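Local coordinates for protein isoprenyl transferase (Helicobacter pylori, PDB 2D2R) that probably catalyses, as a homodimer, the magnesium-dependent condensation of isopentenyl diphosphate with allylic pyrophosphates to make undecaprenyl diphosphate, at residues S14-L19 with V186-R191; L60-L65 with T136-L141. One frame throughout, in Å; residues are numbered along the deposited sequence.

Contact 1: residues S14-L19 with V186-R191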
# COMPACT_ATOMS: atom_id res chain seq x y z
N SER A 14 -9.43 13.16 -16.09
CA SER A 14 -8.35 13.18 -17.12
C SER A 14 -7.23 12.26 -16.64
O SER A 14 -7.10 11.11 -17.07
CB SER A 14 -7.83 14.61 -17.29
OG SER A 14 -8.90 15.53 -17.47
N THR A 15 -6.40 12.81 -15.75
CA THR A 15 -5.30 12.07 -15.14
C THR A 15 -5.93 11.16 -14.07
O THR A 15 -5.35 10.14 -13.68
CB THR A 15 -4.32 13.04 -14.48
OG1 THR A 15 -3.40 13.49 -15.47
CG2 THR A 15 -3.55 12.38 -13.35
N LEU A 16 -7.11 11.55 -13.60
CA LEU A 16 -7.80 10.78 -12.60
C LEU A 16 -8.79 9.84 -13.25
O LEU A 16 -9.84 10.26 -13.72
CB LEU A 16 -8.53 11.70 -11.64
CG LEU A 16 -9.31 10.97 -10.54
CD1 LEU A 16 -8.36 10.07 -9.78
CD2 LEU A 16 -9.97 11.95 -9.62
N LYS A 17 -8.46 8.56 -13.28
CA LYS A 17 -9.35 7.59 -13.88
C LYS A 17 -9.96 6.63 -12.86
O LYS A 17 -11.14 6.28 -12.97
CB LYS A 17 -8.63 6.79 -14.94
CG LYS A 17 -8.21 7.62 -16.13
CD LYS A 17 -7.57 6.73 -17.16
CE LYS A 17 -7.30 7.47 -18.48
NZ LYS A 17 -8.55 7.81 -19.25
N HIS A 18 -9.17 6.22 -11.87
CA HIS A 18 -9.66 5.25 -10.88
C HIS A 18 -9.46 5.83 -9.48
O HIS A 18 -8.29 6.10 -9.08
CB HIS A 18 -8.85 3.95 -11.03
CG HIS A 18 -9.29 2.84 -10.13
ND1 HIS A 18 -8.76 1.56 -10.21
CD2 HIS A 18 -10.21 2.80 -9.14
CE1 HIS A 18 -9.34 0.80 -9.30
NE2 HIS A 18 -10.22 1.52 -8.64
N LEU A 19 -10.56 6.02 -8.76
CA LEU A 19 -10.57 6.55 -7.40
C LEU A 19 -10.99 5.39 -6.52
O LEU A 19 -11.91 4.65 -6.87
CB LEU A 19 -11.58 7.70 -7.26
CG LEU A 19 -11.98 8.21 -5.86
CD1 LEU A 19 -10.76 8.81 -5.11
CD2 LEU A 19 -13.08 9.32 -5.98
N VAL A 186 -5.03 2.14 -9.58
CA VAL A 186 -5.58 3.20 -8.77
C VAL A 186 -4.79 4.50 -8.89
O VAL A 186 -3.55 4.48 -8.74
CB VAL A 186 -5.63 2.78 -7.30
CG1 VAL A 186 -6.07 3.97 -6.46
CG2 VAL A 186 -6.55 1.61 -7.14
N ASP A 187 -5.47 5.63 -9.14
CA ASP A 187 -4.77 6.91 -9.22
C ASP A 187 -4.75 7.68 -7.92
O ASP A 187 -3.80 8.43 -7.65
CB ASP A 187 -5.40 7.83 -10.26
CG ASP A 187 -5.31 7.27 -11.65
OD1 ASP A 187 -4.19 7.10 -12.16
OD2 ASP A 187 -6.39 6.97 -12.24
N LEU A 188 -5.80 7.53 -7.13
CA LEU A 188 -5.92 8.27 -5.89
C LEU A 188 -6.66 7.35 -4.94
O LEU A 188 -7.73 6.85 -5.27
CB LEU A 188 -6.69 9.60 -6.19
CG LEU A 188 -7.65 10.37 -5.28
CD1 LEU A 188 -7.28 10.29 -3.82
CD2 LEU A 188 -7.83 11.80 -5.72
N LEU A 189 -6.04 7.05 -3.80
CA LEU A 189 -6.63 6.18 -2.77
C LEU A 189 -6.95 7.09 -1.60
O LEU A 189 -6.07 7.73 -1.03
CB LEU A 189 -5.64 5.07 -2.34
CG LEU A 189 -6.12 4.25 -1.14
CD1 LEU A 189 -7.45 3.54 -1.51
CD2 LEU A 189 -5.10 3.22 -0.78
N LEU A 190 -8.23 7.22 -1.30
CA LEU A 190 -8.66 8.10 -0.22
C LEU A 190 -9.16 7.34 0.95
O LEU A 190 -9.84 6.34 0.77
CB LEU A 190 -9.83 8.97 -0.71
CG LEU A 190 -10.63 9.75 0.32
CD1 LEU A 190 -9.74 10.90 0.82
CD2 LEU A 190 -11.96 10.31 -0.40
N ARG A 191 -8.82 7.80 2.15
CA ARG A 191 -9.35 7.16 3.37
C ARG A 191 -9.97 8.23 4.26
O ARG A 191 -9.33 9.22 4.64
CB ARG A 191 -8.27 6.39 4.16
CG ARG A 191 -8.80 5.84 5.47
CD ARG A 191 -7.97 4.74 6.08
NE ARG A 191 -8.61 4.21 7.27
CZ ARG A 191 -8.33 3.04 7.81
NH1 ARG A 191 -7.37 2.28 7.24
NH2 ARG A 191 -9.07 2.57 8.83
O HOH W 1 -4.95 7.68 -14.72
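His18 and Leu19 meet Val186, Asp187 and Leu188 where two neighbouring parallel strands, 18-22 and 188-191, begin side by side in the six-stranded sheet of this cis-prenyltransferase fold. One parallel bridge pairs Leu19 with Leu188. Just before it the backbone link runs through His18 O, which accepts the N-H of Asp187 at 2.9 Å and a weak second bond from Leu188 N.

Where the first strand begins, a side chain takes over from the backbone. With CG set beside its own backbone N (chi1 -63°), Asp187 reaches back to the incoming chain, and OD2 accepts two successive amides. Lys17 N approaches from above the carboxylate plane, whereas His18 N uses the anti lone pair; this double grip should fix the rotation of the carboxylate. Its other oxygen, OD1, is joined through a water to Thr15 O.

The apolar contacts fall on two sides. Leu19 and Leu188 lie alongside one another, pointing the same way, with Leu19 CD1 a tight 3.5 Å from Leu188 CG. Leu16 CD1 ends the row, resting 3.7 Å from Asp187 CB and 4.0 Å from Leu188 CB. Leu16 also packs on helix 223-236 through Ile230 and Phe233. Further along the second strand, Arg191, a substrate-binding residue by similarity, turns its guanidinium to Arg197 O and Ser199 OG.

The imidazole of His18, bonded at ND1 to Pro184 O and at NE2 to Thr64 OG1, receives Val186 over one face: CG2 makes a CH-pi contact 3.8 Å from the ring centroid, displaced toward CE1, the nearest ring atom at 3.6 Å.

Contact 2: residues L60-L65 with T136-L141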
# COMPACT_ATOMS: atom_id res chain seq x y z
N LEU A 60 -15.58 9.70 -14.40
CA LEU A 60 -14.61 8.92 -13.64
C LEU A 60 -14.72 7.59 -14.36
O LEU A 60 -15.81 7.23 -14.79
CB LEU A 60 -15.07 8.75 -12.19
CG LEU A 60 -14.02 8.29 -11.17
CD1 LEU A 60 -13.45 9.53 -10.45
CD2 LEU A 60 -14.66 7.34 -10.14
N GLU A 61 -13.65 6.86 -14.52
CA GLU A 61 -13.84 5.61 -15.20
C GLU A 61 -14.07 4.44 -14.21
O GLU A 61 -14.70 3.43 -14.57
CB GLU A 61 -12.64 5.31 -16.12
CG GLU A 61 -12.45 6.27 -17.26
CD GLU A 61 -11.14 6.02 -18.03
OE1 GLU A 61 -10.52 4.92 -17.87
OE2 GLU A 61 -10.72 6.93 -18.79
N CYS A 62 -13.60 4.60 -12.96
CA CYS A 62 -13.72 3.52 -11.98
C CYS A 62 -13.69 4.04 -10.54
O CYS A 62 -12.92 4.93 -10.21
CB CYS A 62 -12.57 2.51 -12.18
SG CYS A 62 -12.80 0.98 -11.34
N LEU A 63 -14.53 3.48 -9.69
CA LEU A 63 -14.61 3.88 -8.30
C LEU A 63 -14.67 2.55 -7.55
O LEU A 63 -15.55 1.73 -7.82
CB LEU A 63 -15.91 4.68 -8.05
CG LEU A 63 -16.17 5.12 -6.61
CD1 LEU A 63 -15.08 6.17 -6.23
CD2 LEU A 63 -17.60 5.74 -6.43
N THR A 64 -13.72 2.33 -6.63
CA THR A 64 -13.70 1.10 -5.88
C THR A 64 -13.87 1.49 -4.40
O THR A 64 -13.13 2.34 -3.90
CB THR A 64 -12.38 0.37 -6.07
OG1 THR A 64 -12.21 0.06 -7.45
CG2 THR A 64 -12.39 -0.91 -5.29
N LEU A 65 -14.82 0.85 -3.72
CA LEU A 65 -15.16 1.17 -2.33
C LEU A 65 -14.92 -0.02 -1.41
O LEU A 65 -15.30 -1.16 -1.72
CB LEU A 65 -16.64 1.65 -2.25
CG LEU A 65 -16.97 2.92 -3.05
CD1 LEU A 65 -18.44 3.20 -3.03
CD2 LEU A 65 -16.23 4.13 -2.46
N THR A 136 -17.43 2.36 -13.98
CA THR A 136 -17.60 1.14 -13.21
C THR A 136 -17.51 1.43 -11.70
O THR A 136 -16.67 2.23 -11.25
CB THR A 136 -16.53 0.09 -13.50
OG1 THR A 136 -16.56 -0.31 -14.87
CG2 THR A 136 -16.75 -1.14 -12.58
N GLN A 137 -18.38 0.78 -10.94
CA GLN A 137 -18.34 0.91 -9.48
C GLN A 137 -17.98 -0.50 -9.04
O GLN A 137 -18.64 -1.46 -9.44
CB GLN A 137 -19.69 1.30 -8.86
CG GLN A 137 -19.60 1.49 -7.33
CD GLN A 137 -20.83 1.03 -6.57
OE1 GLN A 137 -21.22 -0.15 -6.61
NE2 GLN A 137 -21.47 1.97 -5.89
N VAL A 138 -16.91 -0.60 -8.25
CA VAL A 138 -16.44 -1.86 -7.74
C VAL A 138 -16.65 -1.88 -6.24
O VAL A 138 -16.30 -0.90 -5.56
CB VAL A 138 -14.93 -2.06 -8.05
CG1 VAL A 138 -14.49 -3.48 -7.66
CG2 VAL A 138 -14.64 -1.76 -9.54
N LEU A 139 -17.27 -2.96 -5.73
CA LEU A 139 -17.42 -3.07 -4.28
C LEU A 139 -16.54 -4.22 -3.79
O LEU A 139 -16.58 -5.35 -4.31
CB LEU A 139 -18.90 -3.31 -3.82
CG LEU A 139 -19.93 -2.16 -4.01
CD1 LEU A 139 -21.30 -2.58 -3.35
CD2 LEU A 139 -19.44 -0.87 -3.43
N ALA A 140 -15.72 -3.88 -2.81
CA ALA A 140 -14.83 -4.85 -2.19
C ALA A 140 -15.65 -5.53 -1.11
O ALA A 140 -16.01 -4.90 -0.13
CB ALA A 140 -13.64 -4.12 -1.57
N LEU A 141 -15.93 -6.81 -1.29
CA LEU A 141 -16.73 -7.59 -0.37
C LEU A 141 -15.99 -8.78 0.16
O LEU A 141 -15.54 -9.64 -0.59
CB LEU A 141 -18.01 -8.05 -1.10
CG LEU A 141 -18.83 -6.90 -1.65
CD1 LEU A 141 -19.87 -7.45 -2.68
CD2 LEU A 141 -19.58 -6.18 -0.50
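Strands 62-66 and 136-140 run parallel near the centre of the chain, paired from Cys62-Thr136 to Leu65-Leu139; the axes of 62-65 and 136-140 approach to 4.6 Å and are inclined by 16°.

Five backbone hydrogen bonds join them in the zigzag of a parallel ladder. Glu61 O accepts from Thr136 N, Leu63 O from Val138 N and Leu65 O from Ala140 N; in return, Thr136 O and Val138 O receive the amides of Leu63 and Leu65. The first bond is the most oblique at its acceptor, Thr136 N standing well above the carbonyl plane of Glu61, whereas the other four donors lie nearly along the C=O axis. Three CA-H...O contacts supplement the ladder, including Thr64 CA to Val138 O at 3.3 Å.

Side-chain packing differs between the sheet faces. On the face of Cys62, Thr64, Thr136 and Val138, Val138 has CG1 anti to its backbone N (chi1 -173°), leaving CG2 beside that N and 3.8 Å from Cys62 SG. Thr64 and Val138 run side by side, the hydroxyl oxygen OG1 of Thr64 lying 3.5 Å from the branch point CB of Val138. On the face of Leu63, Leu65, Gln137 and Leu139, Leu139 CD2 comes to 3.9 Å from Leu65 CB. Leu48 of helix 37-56 packs against Leu65 and Gln137 on this side.

The polar ends look beyond the pair: Thr64 OG1 bonds to His18 NE2, Gln137 OE1 to Tyr98 OH, and Glu61 OE2 pairs with Lys17 NZ in a salt bridge modelled unusually short. Main-chain groups facing between the strands are thus met within the ladder, while Cys62 and Thr64 also bond through their backbones to strand 18-22, and the buried polar ends of Thr64 and Gln137 tie the pair to adjoining parts of the fold.

How the contacts relate
Contacts 1 and 2 occupy the same parallel sheet, their centres about 11 Å apart, and between them account for four of its strands in the order 136-140, 62-66, 18-22, 188-191. The middle two are neighbours, so the contacts meet directly, through backbone bonds and His18 to Thr64. Along the chain, 60-65 and 136-141 both fall between 14-19 and 186-191, so contact 2 is closed within the longer span that contact 1 brings together. The sheet thereby brings the first strand beside one from late in the sequence: strand 18-22 leads to Asp24, an active-site and magnesium-binding residue by similarity, and strand 188-191 carries Arg191, a substrate-binding residue by similarity.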